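Local coordinates for protein putative oxidoreductase with NAD(P)-binding Rossmann-fold domain (Clostridium difficile, PDB 3UUW) that is probably an NAD(P)-dependent dehydrogenase of the GFO/IDH/MocA family, its substrate not established, at residues 20-32 with 264-277. Sequence-based numbering, arbitrary orientation.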
ATOM      1  N   LYS A  20     -19.085  -5.705 -22.855  1.00 20.17           N
ATOM      2  CA  LYS A  20     -18.104  -5.058 -21.981  1.00 20.62           C
ATOM      3  C   LYS A  20     -16.636  -5.281 -22.355  1.00 21.38           C
ATOM      4  O   LYS A  20     -15.811  -4.422 -22.043  1.00 22.17           O
ATOM      5  CB  LYS A  20     -18.319  -5.469 -20.511  1.00 21.94           C
ATOM      6  CG  LYS A  20     -17.838  -6.851 -20.159  1.00 23.42           C
ATOM      7  CD  LYS A  20     -18.110  -7.143 -18.689  1.00 27.70           C
ATOM      8  CE  LYS A  20     -17.634  -8.516 -18.302  1.00 29.77           C
ATOM      9  NZ  LYS A  20     -17.893  -8.784 -16.870  1.00 32.84           N
ATOM     10  N   ALA A  21     -16.327  -6.410 -23.008  1.00 21.03           N
ATOM     11  CA  ALA A  21     -14.920  -6.822 -23.290  1.00 20.08           C
ATOM     12  C   ALA A  21     -14.475  -6.731 -24.728  1.00 19.63           C
ATOM     13  O   ALA A  21     -13.240  -6.744 -24.991  1.00 20.39           O
ATOM     14  CB  ALA A  21     -14.688  -8.257 -22.802  1.00 20.83           C
ATOM     15  N   TYR A  22     -15.433  -6.685 -25.671  1.00 17.57           N
ATOM     16  CA  TYR A  22     -15.111  -6.680 -27.105  1.00 17.80           C
ATOM     17  C   TYR A  22     -15.638  -5.504 -27.896  1.00 19.63           C
ATOM     18  O   TYR A  22     -14.839  -4.826 -28.573  1.00 21.83           O
ATOM     19  CB  TYR A  22     -15.513  -8.002 -27.749  1.00 17.38           C
ATOM     20  CG  TYR A  22     -14.708  -9.138 -27.192  1.00 15.83           C
ATOM     21  CD1 TYR A  22     -13.422  -9.382 -27.653  1.00 15.12           C
ATOM     22  CD2 TYR A  22     -15.184  -9.911 -26.140  1.00 18.91           C
ATOM     23  CE1 TYR A  22     -12.654 -10.424 -27.135  1.00 15.85           C
ATOM     24  CE2 TYR A  22     -14.427 -10.952 -25.602  1.00 18.79           C
ATOM     25  CZ  TYR A  22     -13.163 -11.194 -26.091  1.00 16.01           C
ATOM     26  OH  TYR A  22     -12.396 -12.226 -25.576  1.00 16.48           O
ATOM     27  N   LEU A  23     -16.949  -5.236 -27.813  1.00 19.72           N
ATOM     28  CA  LEU A  23     -17.556  -4.117 -28.537  1.00 20.13           C
ATOM     29  C   LEU A  23     -16.826  -2.803 -28.276  1.00 20.87           C
ATOM     30  O   LEU A  23     -16.549  -2.059 -29.243  1.00 20.41           O
ATOM     31  CB  LEU A  23     -19.068  -4.017 -28.257  1.00 20.29           C
ATOM     32  CG  LEU A  23     -19.910  -5.026 -29.047  1.00 20.36           C
ATOM     33  CD1 LEU A  23     -21.312  -5.176 -28.500  1.00 23.56           C
ATOM     34  CD2 LEU A  23     -19.921  -4.653 -30.550  1.00 24.27           C
ATOM     35  N   PRO A  24     -16.449  -2.525 -27.004  1.00 19.73           N
ATOM     36  CA  PRO A  24     -15.799  -1.221 -26.805  1.00 20.41           C
ATOM     37  C   PRO A  24     -14.505  -1.022 -27.585  1.00 21.41           C
ATOM     38  O   PRO A  24     -14.144   0.112 -27.884  1.00 22.08           O
ATOM     39  CB  PRO A  24     -15.555  -1.182 -25.295  1.00 20.35           C
ATOM     40  CG  PRO A  24     -16.676  -2.030 -24.729  1.00 20.75           C
ATOM     41  CD  PRO A  24     -16.742  -3.175 -25.703  1.00 19.48           C
ATOM     42  N   ILE A  25     -13.814  -2.099 -27.918  1.00 20.27           N
ATOM     43  CA  ILE A  25     -12.588  -1.956 -28.720  1.00 22.27           C
ATOM     44  C   ILE A  25     -12.845  -2.131 -30.223  1.00 21.06           C
ATOM     45  O   ILE A  25     -12.312  -1.351 -31.055  1.00 20.60           O
ATOM     46  CB  ILE A  25     -11.452  -2.863 -28.205  1.00 25.67           C
ATOM     47  CG1 ILE A  25     -11.934  -4.283 -28.000  1.00 26.89           C
ATOM     48  CG2 ILE A  25     -10.900  -2.304 -26.925  1.00 31.27           C
ATOM     49  CD1 ILE A  25     -10.972  -5.190 -27.201  1.00 29.23           C
ATOM     50  N   LEU A  26     -13.683  -3.100 -30.590  1.00 20.47           N
ATOM     51  CA  LEU A  26     -13.865  -3.432 -31.990  1.00 19.26           C
ATOM     52  C   LEU A  26     -14.729  -2.433 -32.742  1.00 19.26           C
ATOM     53  O   LEU A  26     -14.638  -2.355 -33.959  1.00 18.45           O
ATOM     54  CB  LEU A  26     -14.420  -4.853 -32.146  1.00 19.27           C
ATOM     55  CG  LEU A  26     -13.474  -5.967 -31.694  1.00 19.12           C
ATOM     56  CD1 LEU A  26     -14.212  -7.291 -31.750  1.00 23.52           C
ATOM     57  CD2 LEU A  26     -12.168  -5.986 -32.551  1.00 20.40           C
ATOM     58  N   THR A  27     -15.541  -1.657 -32.019  1.00 19.21           N
ATOM     59  CA  THR A  27     -16.381  -0.658 -32.661  1.00 19.58           C
ATOM     60  C   THR A  27     -15.601   0.564 -33.121  1.00 22.18           C
ATOM     61  O   THR A  27     -16.162   1.385 -33.854  1.00 22.85           O
ATOM     62  CB  THR A  27     -17.583  -0.266 -31.787  1.00 19.47           C
ATOM     63  OG1 THR A  27     -17.114   0.184 -30.523  1.00 20.52           O
ATOM     64  CG2 THR A  27     -18.528  -1.471 -31.618  1.00 19.99           C
ATOM     65  N   LYS A  28     -14.341   0.697 -32.659  1.00 21.77           N
ATOM     66  CA  LYS A  28     -13.377   1.659 -33.213  1.00 22.08           C
ATOM     67  C   LYS A  28     -12.631   0.797 -34.238  1.00 21.96           C
ATOM     68  O   LYS A  28     -11.584   0.176 -33.962  1.00 20.76           O
ATOM     69  CB  LYS A  28     -12.458   2.225 -32.142  1.00 23.10           C
ATOM     70  CG  LYS A  28     -11.514   3.274 -32.663  1.00 26.73           C
ATOM     71  CD  LYS A  28     -10.600   3.765 -31.573  1.00 28.98           C
ATOM     72  CE  LYS A  28      -9.712   4.846 -32.089  1.00 35.43           C
ATOM     73  NZ  LYS A  28     -10.486   6.032 -32.500  1.00 41.46           N
ATOM     74  N   SER A  29     -13.232   0.709 -35.411  1.00 21.08           N
ATOM     75  CA  SER A  29     -12.849  -0.292 -36.393  1.00 20.40           C
ATOM     76  C   SER A  29     -11.759   0.210 -37.308  1.00 21.84           C
ATOM     77  O   SER A  29     -12.025   0.577 -38.434  1.00 24.08           O
ATOM     78  CB  SER A  29     -14.100  -0.711 -37.166  1.00 20.37           C
ATOM     79  OG  SER A  29     -15.165  -1.055 -36.258  1.00 19.80           O
ATOM     80  N   GLU A  30     -10.532   0.218 -36.803  1.00 21.15           N
ATOM     81  CA  GLU A  30      -9.383   0.799 -37.523  1.00 23.13           C
ATOM     82  C   GLU A  30      -8.742  -0.097 -38.578  1.00 24.15           C
ATOM     83  O   GLU A  30      -8.327   0.387 -39.645  1.00 27.23           O
ATOM     84  CB  GLU A  30      -8.294   1.217 -36.519  1.00 24.22           C
ATOM     85  CG  GLU A  30      -8.681   2.288 -35.528  1.00 28.67           C
ATOM     86  CD  GLU A  30      -7.521   2.699 -34.611  1.00 35.34           C
ATOM     87  OE1 GLU A  30      -7.265   3.912 -34.487  1.00 40.49           O
ATOM     88  OE2 GLU A  30      -6.849   1.815 -34.030  1.00 37.54           O
ATOM     89  N   ARG A  31      -8.641  -1.388 -38.287  1.00 23.54           N
ATOM     90  CA  ARG A  31      -7.895  -2.323 -39.152  1.00 26.01           C
ATOM     91  C   ARG A  31      -8.779  -3.320 -39.898  1.00 24.39           C
ATOM     92  O   ARG A  31      -8.292  -4.318 -40.445  1.00 24.61           O
ATOM     93  CB  ARG A  31      -6.911  -3.086 -38.294  1.00 27.37           C
ATOM     94  CG  ARG A  31      -5.880  -2.214 -37.565  1.00 33.15           C
ATOM     95  CD  ARG A  31      -4.904  -1.555 -38.517  1.00 41.38           C
ATOM     96  NE  ARG A  31      -3.643  -1.189 -37.861  1.00 50.28           N
ATOM     97  CZ  ARG A  31      -3.463  -0.141 -37.050  1.00 53.33           C
ATOM     98  NH1 ARG A  31      -4.473   0.679 -36.744  1.00 54.99           N
ATOM     99  NH2 ARG A  31      -2.264   0.076 -36.523  1.00 55.26           N
ATOM    100  N   PHE A  32     -10.074  -3.061 -39.907  1.00 22.06           N
ATOM    101  CA  PHE A  32     -11.032  -3.936 -40.559  1.00 21.62           C
ATOM    102  C   PHE A  32     -12.327  -3.186 -40.758  1.00 22.15           C
ATOM    103  O   PHE A  32     -12.522  -2.093 -40.193  1.00 22.46           O
ATOM    104  CB  PHE A  32     -11.311  -5.191 -39.702  1.00 19.68           C
ATOM    105  CG  PHE A  32     -11.731  -4.872 -38.296  1.00 20.27           C
ATOM    106  CD1 PHE A  32     -13.033  -4.507 -38.000  1.00 20.35           C
ATOM    107  CD2 PHE A  32     -10.799  -4.899 -37.265  1.00 19.53           C
ATOM    108  CE1 PHE A  32     -13.401  -4.171 -36.711  1.00 20.11           C
ATOM    109  CE2 PHE A  32     -11.158  -4.570 -35.973  1.00 22.33           C
ATOM    110  CZ  PHE A  32     -12.458  -4.194 -35.695  1.00 19.52           C
ATOM    111  N   LEU A 264      -9.576  -2.522 -21.109  1.00 15.81           N
ATOM    112  CA  LEU A 264      -9.487  -3.669 -22.017  1.00 15.21           C
ATOM    113  C   LEU A 264      -8.045  -3.862 -22.478  1.00 13.80           C
ATOM    114  O   LEU A 264      -7.605  -4.984 -22.747  1.00 14.11           O
ATOM    115  CB  LEU A 264     -10.442  -3.506 -23.186  1.00 15.86           C
ATOM    116  CG  LEU A 264     -11.899  -3.373 -22.720  1.00 17.56           C
ATOM    117  CD1 LEU A 264     -12.842  -3.249 -23.931  1.00 19.35           C
ATOM    118  CD2 LEU A 264     -12.301  -4.569 -21.829  1.00 20.44           C
ATOM    119  N   LYS A 265      -7.326  -2.756 -22.548  1.00 15.12           N
ATOM    120  CA  LYS A 265      -5.899  -2.807 -22.798  1.00 14.46           C
ATOM    121  C   LYS A 265      -5.233  -3.455 -21.587  1.00 15.15           C
ATOM    122  O   LYS A 265      -4.363  -4.336 -21.725  1.00 14.93           O
ATOM    123  CB  LYS A 265      -5.359  -1.396 -23.027  1.00 15.10           C
ATOM    124  CG  LYS A 265      -3.845  -1.331 -23.254  1.00 16.41           C
ATOM    125  CD  LYS A 265      -3.406  -1.943 -24.581  1.00 22.74           C
ATOM    126  CE  LYS A 265      -1.938  -1.708 -24.830  1.00 24.00           C
ATOM    127  NZ  LYS A 265      -1.518  -2.236 -26.176  1.00 26.81           N
ATOM    128  N   GLN A 266      -5.629  -3.030 -20.385  1.00 14.69           N
ATOM    129  CA  GLN A 266      -5.058  -3.604 -19.161  1.00 14.85           C
ATOM    130  C   GLN A 266      -5.226  -5.104 -19.094  1.00 14.73           C
ATOM    131  O   GLN A 266      -4.298  -5.795 -18.721  1.00 14.92           O
ATOM    132  CB  GLN A 266      -5.713  -3.036 -17.903  1.00 16.12           C
ATOM    133  CG  GLN A 266      -5.528  -1.559 -17.657  1.00 15.48           C
ATOM    134  CD  GLN A 266      -6.398  -1.078 -16.500  1.00 16.01           C
ATOM    135  OE1 GLN A 266      -6.873  -1.870 -15.701  1.00 17.88           O
ATOM    136  NE2 GLN A 266      -6.688   0.230 -16.472  1.00 17.67           N
ATOM    137  N   LYS A 267      -6.418  -5.598 -19.431  1.00 14.53           N
ATOM    138  CA  LYS A 267      -6.733  -7.012 -19.229  1.00 14.21           C
ATOM    139  C   LYS A 267      -6.266  -7.897 -20.367  1.00 13.60           C
ATOM    140  O   LYS A 267      -6.283  -9.120 -20.235  1.00 16.19           O
ATOM    141  CB  LYS A 267      -8.218  -7.187 -19.019  1.00 14.94           C
ATOM    142  CG  LYS A 267      -8.766  -6.470 -17.778  1.00 15.35           C
ATOM    143  CD  LYS A 267     -10.269  -6.513 -17.799  1.00 17.55           C
ATOM    144  CE  LYS A 267     -10.945  -5.594 -16.793  1.00 18.53           C
ATOM    145  NZ  LYS A 267     -10.466  -5.818 -15.385  1.00 20.53           N
ATOM    146  N   GLY A 268      -5.809  -7.305 -21.472  1.00 14.49           N
ATOM    147  CA  GLY A 268      -5.322  -8.096 -22.600  1.00 14.82           C
ATOM    148  C   GLY A 268      -6.324  -8.272 -23.741  1.00 14.70           C
ATOM    149  O   GLY A 268      -5.983  -8.807 -24.789  1.00 15.12           O
ATOM    150  N   PHE A 269      -7.561  -7.828 -23.544  1.00 15.17           N
ATOM    151  CA  PHE A 269      -8.582  -7.977 -24.586  1.00 14.32           C
ATOM    152  C   PHE A 269      -8.242  -7.161 -25.832  1.00 15.71           C
ATOM    153  O   PHE A 269      -8.509  -7.591 -26.950  1.00 15.30           O
ATOM    154  CB  PHE A 269      -9.962  -7.589 -24.074  1.00 14.90           C
ATOM    155  CG  PHE A 269     -10.523  -8.551 -23.085  1.00 14.63           C
ATOM    156  CD1 PHE A 269     -11.001  -9.792 -23.514  1.00 18.13           C
ATOM    157  CD2 PHE A 269     -10.541  -8.266 -21.731  1.00 16.09           C
ATOM    158  CE1 PHE A 269     -11.521 -10.692 -22.622  1.00 17.44           C
ATOM    159  CE2 PHE A 269     -11.049  -9.168 -20.813  1.00 17.33           C
ATOM    160  CZ  PHE A 269     -11.542 -10.396 -21.246  1.00 18.21           C
ATOM    161  N   GLU A 270      -7.691  -5.964 -25.644  1.00 15.29           N
ATOM    162  CA  GLU A 270      -7.341  -5.135 -26.770  1.00 16.31           C
ATOM    163  C   GLU A 270      -6.251  -5.779 -27.627  1.00 16.62           C
ATOM    164  O   GLU A 270      -6.394  -5.904 -28.855  1.00 15.80           O
ATOM    165  CB  GLU A 270      -6.953  -3.706 -26.298  1.00 18.12           C
ATOM    166  CG  GLU A 270      -6.578  -2.794 -27.415  1.00 19.38           C
ATOM    167  CD  GLU A 270      -6.510  -1.327 -27.011  1.00 23.77           C
ATOM    168  OE1 GLU A 270      -5.774  -0.580 -27.664  1.00 33.41           O
ATOM    169  OE2 GLU A 270      -7.217  -0.921 -26.080  1.00 28.74           O
ATOM    170  N   ASP A 271      -5.199  -6.254 -26.992  1.00 14.79           N
ATOM    171  CA  ASP A 271      -4.094  -6.802 -27.754  1.00 15.64           C
ATOM    172  C   ASP A 271      -4.432  -8.159 -28.373  1.00 13.66           C
ATOM    173  O   ASP A 271      -4.018  -8.433 -29.506  1.00 15.31           O
ATOM    174  CB  ASP A 271      -2.841  -6.834 -26.921  1.00 15.83           C
ATOM    175  CG  ASP A 271      -2.319  -5.423 -26.631  1.00 20.48           C
ATOM    176  OD1 ASP A 271      -2.472  -4.531 -27.515  1.00 22.46           O
ATOM    177  OD2 ASP A 271      -1.791  -5.203 -25.534  1.00 19.64           O
ATOM    178  N   ILE A 272      -5.210  -8.974 -27.667  1.00 14.47           N
ATOM    179  CA  ILE A 272      -5.539 -10.292 -28.217  1.00 14.36           C
ATOM    180  C   ILE A 272      -6.439 -10.133 -29.446  1.00 14.82           C
ATOM    181  O   ILE A 272      -6.274 -10.838 -30.441  1.00 15.39           O
ATOM    182  CB  ILE A 272      -6.159 -11.264 -27.185  1.00 13.21           C
ATOM    183  CG1 ILE A 272      -6.068 -12.700 -27.721  1.00 13.69           C
ATOM    184  CG2 ILE A 272      -7.629 -10.888 -26.793  1.00 12.98           C
ATOM    185  CD1 ILE A 272      -6.487 -13.751 -26.704  1.00 13.31           C
ATOM    186  N   SER A 273      -7.395  -9.208 -29.372  1.00 14.35           N
ATOM    187  CA  SER A 273      -8.324  -9.005 -30.485  1.00 14.63           C
ATOM    188  C   SER A 273      -7.548  -8.450 -31.699  1.00 15.60           C
ATOM    189  O   SER A 273      -7.745  -8.897 -32.845  1.00 14.61           O
ATOM    190  CB  SER A 273      -9.497  -8.115 -30.062  1.00 14.94           C
ATOM    191  OG  SER A 273     -10.208  -8.691 -28.948  1.00 18.77           O
ATOM    192  N   ASN A 274      -6.668  -7.475 -31.463  1.00 15.97           N
ATOM    193  CA  ASN A 274      -5.889  -6.912 -32.544  1.00 17.39           C
ATOM    194  C   ASN A 274      -4.903  -7.909 -33.145  1.00 15.57           C
ATOM    195  O   ASN A 274      -4.636  -7.892 -34.345  1.00 18.29           O
ATOM    196  CB  ASN A 274      -5.195  -5.632 -32.109  1.00 18.25           C
ATOM    197  CG  ASN A 274      -6.184  -4.478 -31.898  1.00 22.76           C
ATOM    198  OD1 ASN A 274      -7.246  -4.440 -32.507  1.00 26.91           O
ATOM    199  ND2 ASN A 274      -5.812  -3.530 -31.048  1.00 26.91           N
ATOM    200  N   HIS A 275      -4.352  -8.782 -32.318  1.00 16.34           N
ATOM    201  CA  HIS A 275      -3.470  -9.809 -32.781  1.00 16.29           C
ATOM    202  C   HIS A 275      -4.204 -10.783 -33.699  1.00 16.02           C
ATOM    203  O   HIS A 275      -3.674 -11.164 -34.728  1.00 17.16           O
ATOM    204  CB  HIS A 275      -2.850 -10.550 -31.602  1.00 15.49           C
ATOM    205  CG  HIS A 275      -1.806 -11.539 -32.005  1.00 18.70           C
ATOM    206  ND1 HIS A 275      -0.695 -11.183 -32.744  1.00 22.48           N
ATOM    207  CD2 HIS A 275      -1.717 -12.871 -31.807  1.00 23.96           C
ATOM    208  CE1 HIS A 275       0.047 -12.254 -32.954  1.00 24.03           C
ATOM    209  NE2 HIS A 275      -0.548 -13.290 -32.388  1.00 22.62           N
ATOM    210  N   PHE A 276      -5.412 -11.184 -33.320  1.00 15.35           N
ATOM    211  CA  PHE A 276      -6.247 -12.045 -34.173  1.00 14.99           C
ATOM    212  C   PHE A 276      -6.360 -11.460 -35.575  1.00 15.09           C
ATOM    213  O   PHE A 276      -6.160 -12.157 -36.570  1.00 16.28           O
ATOM    214  CB  PHE A 276      -7.652 -12.242 -33.544  1.00 14.81           C
ATOM    215  CG  PHE A 276      -8.597 -13.067 -34.370  1.00 15.74           C
ATOM    216  CD1 PHE A 276      -8.422 -14.448 -34.505  1.00 15.72           C
ATOM    217  CD2 PHE A 276      -9.677 -12.473 -35.005  1.00 17.96           C
ATOM    218  CE1 PHE A 276      -9.312 -15.209 -35.279  1.00 14.10           C
ATOM    219  CE2 PHE A 276     -10.567 -13.236 -35.756  1.00 21.03           C
ATOM    220  CZ  PHE A 276     -10.375 -14.600 -35.884  1.00 17.92           C
ATOM    221  N   ILE A 277      -6.675 -10.176 -35.661  1.00 15.16           N
ATOM    222  CA  ILE A 277      -6.798  -9.511 -36.955  1.00 15.92           C
ATOM    223  C   ILE A 277      -5.454  -9.428 -37.682  1.00 15.40           C
ATOM    224  O   ILE A 277      -5.381  -9.693 -38.876  1.00 16.14           O
ATOM    225  CB  ILE A 277      -7.388  -8.109 -36.778  1.00 16.56           C
ATOM    226  CG1 ILE A 277      -8.793  -8.172 -36.189  1.00 18.62           C
ATOM    227  CG2 ILE A 277      -7.392  -7.315 -38.089  1.00 18.81           C
ATOM    228  CD1 ILE A 277      -9.842  -8.823 -37.108  1.00 20.92           C
TER
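The backbone oxygen F269 O takes both S273 N and S273 OG, the hydroxyl at 2.8 Å, while the CD1 methyl of I25 presses on the same oxygen at 3.4 Å. With OG anti to its own carbonyl carbon (chi1 -58°), S273 turns back to the preceding turn of its helix, and there its oxygen also meets the edge of the Y22 ring, near the ring plane. A21 CB sits squarely over one face of the F269 ring, 3.9 Å from its centroid, a CH-pi contact almost on the normal. The CD1–CE1 edge of the same ring points at the face of Y22 in an offset edge-to-face pair, planes at 81°. Y22 OH lies in the F269 plane, 3.4 Å from CE1, and is hydrogen-bonded to Y94 and D96; the Y22 ring also stacks with H73. Beside this cluster, L264 spreads its two methyls: CD2 reaches K20 O, whereas L264 CD1 touches both P24 CB and I25 CG2, each at 3.7 Å. A21 O, buried against F269 CB, has no polar partner. Farther along, I277 CG1 and CD1 both lie 4.0 Å from F32 CD2. Helices 20-26 and 269-277 cross at -63° with axes 9.9 Å apart. Helix 16-26 follows strand 8-12 and a glycine-rich turn consistent with the GxGxxA dinucleotide-binding pattern; helices 263-267 and 269-281, after the mixed-sheet strands, pack back against it. L26 and S273 both pack on F71 of strand 69-72, Y22 and L26 on M11 of strand 8-12, and W260 of the second subunit covers A21 and L264.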